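Local coordinates for flagellar brake protein YcgR (Klebsiella pneumoniae, PDB 5KEC) that binds the second messenger c-di-GMP and probably activates transcription of type 3 fimbriae genes, a role linked to biofilm formation, at residues T11-Y14 / E15-I19; L225-I228 / L229-K232. All blocks are in the same frame, centred on the assembly; numbering follows the deposited sequence.

Both contacts are local and lie at the surface, each within a single helix. Contact 1 covers the cap and first turns of helix 13-25, which sits against strand 104-107 of an antiparallel sheet. Contact 2 lies near the far end of helix 214-234, the last helix of the chain. Their centres are about 35 Å apart and they do not touch. Chemistry follows position. At the helix start, contact 1 adds a serine cap and a water bridge to the backbone bonds. Contact 2, in the later turns of a long helix, has backbone bonds and aliphatic side chains beside the chains of a lysine and a glutamate. Contact 1 is remote from the c-di-GMP sites, whereas contact 2 runs close to two of their residues.

Contact 1 of 2, residues T11-Y14 / E15-I19; sequences TSKY and EIIAI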
loop_
_atom_site.group_PDB
_atom_site.type_symbol
_atom_site.label_atom_id
_atom_site.label_comp_id
_atom_site.label_asym_id
_atom_site.label_seq_id
_atom_site.Cartn_x
_atom_site.Cartn_y
_atom_site.Cartn_z
ATOM N N THR B 11 14.251 0.792 16.642
ATOM C CA THR B 11 15.170 1.411 15.687
ATOM C C THR B 11 16.604 0.940 15.870
ATOM O O THR B 11 17.484 1.288 15.088
ATOM C CB THR B 11 15.154 2.946 15.790
ATOM O OG1 THR B 11 15.353 3.335 17.156
ATOM C CG2 THR B 11 13.829 3.501 15.293
ATOM N N SER B 12 16.852 0.158 16.910
ATOM C CA SER B 12 18.187 -0.389 17.101
ATOM C C SER B 12 18.442 -1.479 16.077
ATOM O O SER B 12 17.709 -2.469 16.009
ATOM C CB SER B 12 18.357 -0.961 18.508
ATOM O OG SER B 12 19.525 -1.764 18.568
ATOM N N LYS B 13 19.485 -1.292 15.282
ATOM C CA LYS B 13 19.885 -2.278 14.293
ATOM C C LYS B 13 20.083 -3.657 14.926
ATOM O O LYS B 13 19.696 -4.673 14.351
ATOM C CB LYS B 13 21.178 -1.831 13.612
ATOM C CG LYS B 13 21.727 -2.809 12.590
ATOM C CD LYS B 13 23.248 -2.746 12.566
ATOM C CE LYS B 13 23.741 -1.306 12.442
ATOM N NZ LYS B 13 25.203 -1.169 12.714
ATOM N N TYR B 14 20.688 -3.692 16.109
ATOM C CA TYR B 14 20.990 -4.965 16.753
ATOM C C TYR B 14 19.719 -5.679 17.199
ATOM O O TYR B 14 19.585 -6.892 17.025
ATOM C CB TYR B 14 21.950 -4.772 17.929
ATOM C CG TYR B 14 23.250 -4.111 17.533
ATOM C CD1 TYR B 14 24.265 -4.840 16.931
ATOM C CD2 TYR B 14 23.457 -2.753 17.751
ATOM C CE1 TYR B 14 25.457 -4.238 16.562
ATOM C CE2 TYR B 14 24.645 -2.142 17.386
ATOM C CZ TYR B 14 25.640 -2.889 16.792
ATOM O OH TYR B 14 26.823 -2.284 16.426
ATOM N N GLU B 15 18.785 -4.934 17.778
ATOM C CA GLU B 15 17.518 -5.533 18.171
ATOM C C GLU B 15 16.771 -6.032 16.933
ATOM O O GLU B 15 16.216 -7.127 16.938
ATOM C CB GLU B 15 16.653 -4.542 18.945
ATOM C CG GLU B 15 15.416 -5.183 19.556
ATOM C CD GLU B 15 14.540 -4.193 20.295
ATOM O OE1 GLU B 15 14.852 -2.983 20.251
ATOM O OE2 GLU B 15 13.542 -4.624 20.918
ATOM N N ILE B 16 16.774 -5.237 15.866
ATOM C CA ILE B 16 16.043 -5.606 14.653
ATOM C C ILE B 16 16.589 -6.897 14.048
ATOM O O ILE B 16 15.820 -7.797 13.681
ATOM C CB ILE B 16 16.052 -4.480 13.605
ATOM C CG1 ILE B 16 15.094 -3.365 14.026
ATOM C CG2 ILE B 16 15.652 -5.025 12.236
ATOM C CD1 ILE B 16 15.441 -2.003 13.407
ATOM N N ILE B 17 17.913 -6.986 13.951
ATOM C CA ILE B 17 18.547 -8.208 13.474
ATOM C C ILE B 17 18.156 -9.367 14.383
ATOM O O ILE B 17 17.725 -10.415 13.907
ATOM C CB ILE B 17 20.080 -8.074 13.405
ATOM C CG1 ILE B 17 20.471 -7.037 12.358
ATOM C CG2 ILE B 17 20.718 -9.408 13.063
ATOM C CD1 ILE B 17 21.975 -6.760 12.288
ATOM N N ALA B 18 18.291 -9.164 15.693
ATOM C CA ALA B 18 17.937 -10.181 16.678
ATOM C C ALA B 18 16.493 -10.658 16.530
ATOM O O ALA B 18 16.211 -11.850 16.675
ATOM C CB ALA B 18 18.176 -9.660 18.088
ATOM N N ILE B 19 15.580 -9.727 16.249
ATOM C CA ILE B 19 14.168 -10.071 16.094
ATOM C C ILE B 19 13.931 -10.898 14.835
ATOM O O ILE B 19 13.180 -11.882 14.858
ATOM C CB ILE B 19 13.265 -8.819 16.073
ATOM C CG1 ILE B 19 13.092 -8.267 17.492
ATOM C CG2 ILE B 19 11.904 -9.147 15.471
ATOM C CD1 ILE B 19 12.535 -6.843 17.534
HETATM O O HOH W 1 15.152 -0.457 19.329
#
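Ser12 is the N-cap of helix 13-25, and its side chain accepts from the amides of Tyr14 and Glu15 ahead of it. A chi1 of 166° swings the hydroxyl beside the carbonyl carbon, where OG faces the amides of the first turn. It accepts a weak but straight bond from Glu15 N, 3.3 Å from Ser12 OG at 173°. A second weak bond, from Tyr14 N, is strongly bent.

Backbone bonds take over at once. Ile16 N donates to Ser12 O at 2.9 Å. Ile17 N to Lys13 O and Ala18 N to Tyr14 O continue the alpha-helical pattern.

Apolar contacts are few. Lys13 and Ile17 lie side by side and point the same way, with Lys13 CG 4.0 Å from Ile17 CD1. Ile16 is buried against Leu104 of strand 104-107, and its CD1 also rests on the Thr11 backbone.

Charge and water add to the cap. Glu15 OE2 forms a salt bridge with Lys10. A negative carboxylate here would probably suit the helix dipole. Water 1 links the two segments: it accepts from Ser12 N at 3.0 Å and donates to Glu15 OE1 at 2.7 Å.

Contact 2 of 2, residues L225-I228 / L229-K232; sequences LDLI and LEAK
Ile228 and Lys232 lie side by side, one helical turn apart, and point the same way. The touching atoms are Ile228 CG2 and Lys232 CE, 3.8 Å apart. The lysine chain leaves CB with CG beside its backbone N (chi1 -71°). It then runs straight up to its last bend, at chi4, so that its methylenes pass Ile228 O before CE meets the isoleucine methyl. Lys232 CG is 3.5 Å from that oxygen.

Leu227 and Glu230 also lie side by side, pointing the same way as each other. Here the meeting is looser: Leu227 CD2 is 4.0 Å from Glu230 OE1. The glutamate chain is extended, and its other oxygen, OE2, has a long, weak ion pair with Lys234.

Leu229 CB sits 3.2 Å from Leu225 O. Asp226 OD2 is hydrogen-bonded to Tyr175 OH.

Four backbone bonds join the turns. Ala231 N to Leu227 O is the shortest, at 2.8 Å.

Leu227, Ile228 and Ala231 all rest on Leu117 of strand 117-118. The Ile228 side chain is about 6 Å from that of Arg109, which binds c-di-GMP in the ligand-bound protein; no c-di-GMP is bound here. The i, i+1, i+4 spacing of the three residues on Leu117 is that of one face of an alpha-helix laid on a strand, here close to the c-di-GMP site.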
loop_
_atom_site.group_PDB
_atom_site.type_symbol
_atom_site.label_atom_id
_atom_site.label_comp_id
_atom_site.label_asym_id
_atom_site.label_seq_id
_atom_site.Cartn_x
_atom_site.Cartn_y
_atom_site.Cartn_z
ATOM N N LEU B 225 -8.756 10.377 9.005
ATOM C CA LEU B 225 -9.159 10.338 10.403
ATOM C C LEU B 225 -10.584 10.860 10.566
ATOM O O LEU B 225 -11.324 10.391 11.428
ATOM C CB LEU B 225 -8.168 11.120 11.277
ATOM C CG LEU B 225 -6.721 10.599 11.310
ATOM C CD1 LEU B 225 -5.837 11.469 12.193
ATOM C CD2 LEU B 225 -6.653 9.148 11.766
ATOM N N ASP B 226 -10.974 11.813 9.720
ATOM C CA ASP B 226 -12.331 12.356 9.735
ATOM C C ASP B 226 -13.341 11.378 9.143
ATOM O O ASP B 226 -14.468 11.247 9.632
ATOM C CB ASP B 226 -12.400 13.670 8.946
ATOM C CG ASP B 226 -11.835 14.850 9.716
ATOM O OD1 ASP B 226 -11.698 14.750 10.951
ATOM O OD2 ASP B 226 -11.539 15.887 9.084
ATOM N N LEU B 227 -12.936 10.709 8.071
ATOM C CA LEU B 227 -13.805 9.768 7.383
ATOM C C LEU B 227 -14.003 8.513 8.222
ATOM O O LEU B 227 -15.125 8.046 8.405
ATOM C CB LEU B 227 -13.223 9.411 6.015
ATOM C CG LEU B 227 -13.171 10.577 5.026
ATOM C CD1 LEU B 227 -12.508 10.162 3.715
ATOM C CD2 LEU B 227 -14.574 11.110 4.786
ATOM N N ILE B 228 -12.898 7.977 8.729
ATOM C CA ILE B 228 -12.930 6.817 9.609
ATOM C C ILE B 228 -13.822 7.077 10.817
ATOM O O ILE B 228 -14.708 6.282 11.132
ATOM C CB ILE B 228 -11.518 6.464 10.090
ATOM C CG1 ILE B 228 -10.641 6.069 8.898
ATOM C CG2 ILE B 228 -11.574 5.350 11.122
ATOM C CD1 ILE B 228 -9.162 5.991 9.219
ATOM N N LEU B 229 -13.587 8.197 11.492
ATOM C CA LEU B 229 -14.397 8.579 12.643
ATOM C C LEU B 229 -15.872 8.642 12.257
ATOM O O LEU B 229 -16.736 8.117 12.964
ATOM C CB LEU B 229 -13.929 9.925 13.204
ATOM C CG LEU B 229 -14.648 10.443 14.451
ATOM C CD1 LEU B 229 -14.544 9.442 15.597
ATOM C CD2 LEU B 229 -14.092 11.798 14.858
ATOM N N GLU B 230 -16.155 9.274 11.123
ATOM C CA GLU B 230 -17.521 9.363 10.620
ATOM C C GLU B 230 -18.117 7.981 10.360
ATOM O O GLU B 230 -19.270 7.720 10.697
ATOM C CB GLU B 230 -17.574 10.204 9.343
ATOM C CG GLU B 230 -18.951 10.244 8.693
ATOM C CD GLU B 230 -18.921 10.818 7.289
ATOM O OE1 GLU B 230 -17.920 11.484 6.942
ATOM O OE2 GLU B 230 -19.893 10.593 6.535
ATOM N N ALA B 231 -17.328 7.099 9.753
ATOM C CA ALA B 231 -17.777 5.739 9.459
ATOM C C ALA B 231 -18.069 4.935 10.731
ATOM O O ALA B 231 -19.031 4.168 10.782
ATOM C CB ALA B 231 -16.754 5.016 8.588
ATOM N N LYS B 232 -17.238 5.113 11.755
ATOM C CA LYS B 232 -17.461 4.444 13.033
ATOM C C LYS B 232 -18.719 4.964 13.720
ATOM O O LYS B 232 -19.536 4.183 14.206
ATOM C CB LYS B 232 -16.255 4.597 13.955
ATOM C CG LYS B 232 -15.055 3.792 13.514
ATOM C CD LYS B 232 -13.876 3.992 14.442
ATOM C CE LYS B 232 -12.698 3.152 13.990
ATOM N NZ LYS B 232 -13.125 1.745 13.720
#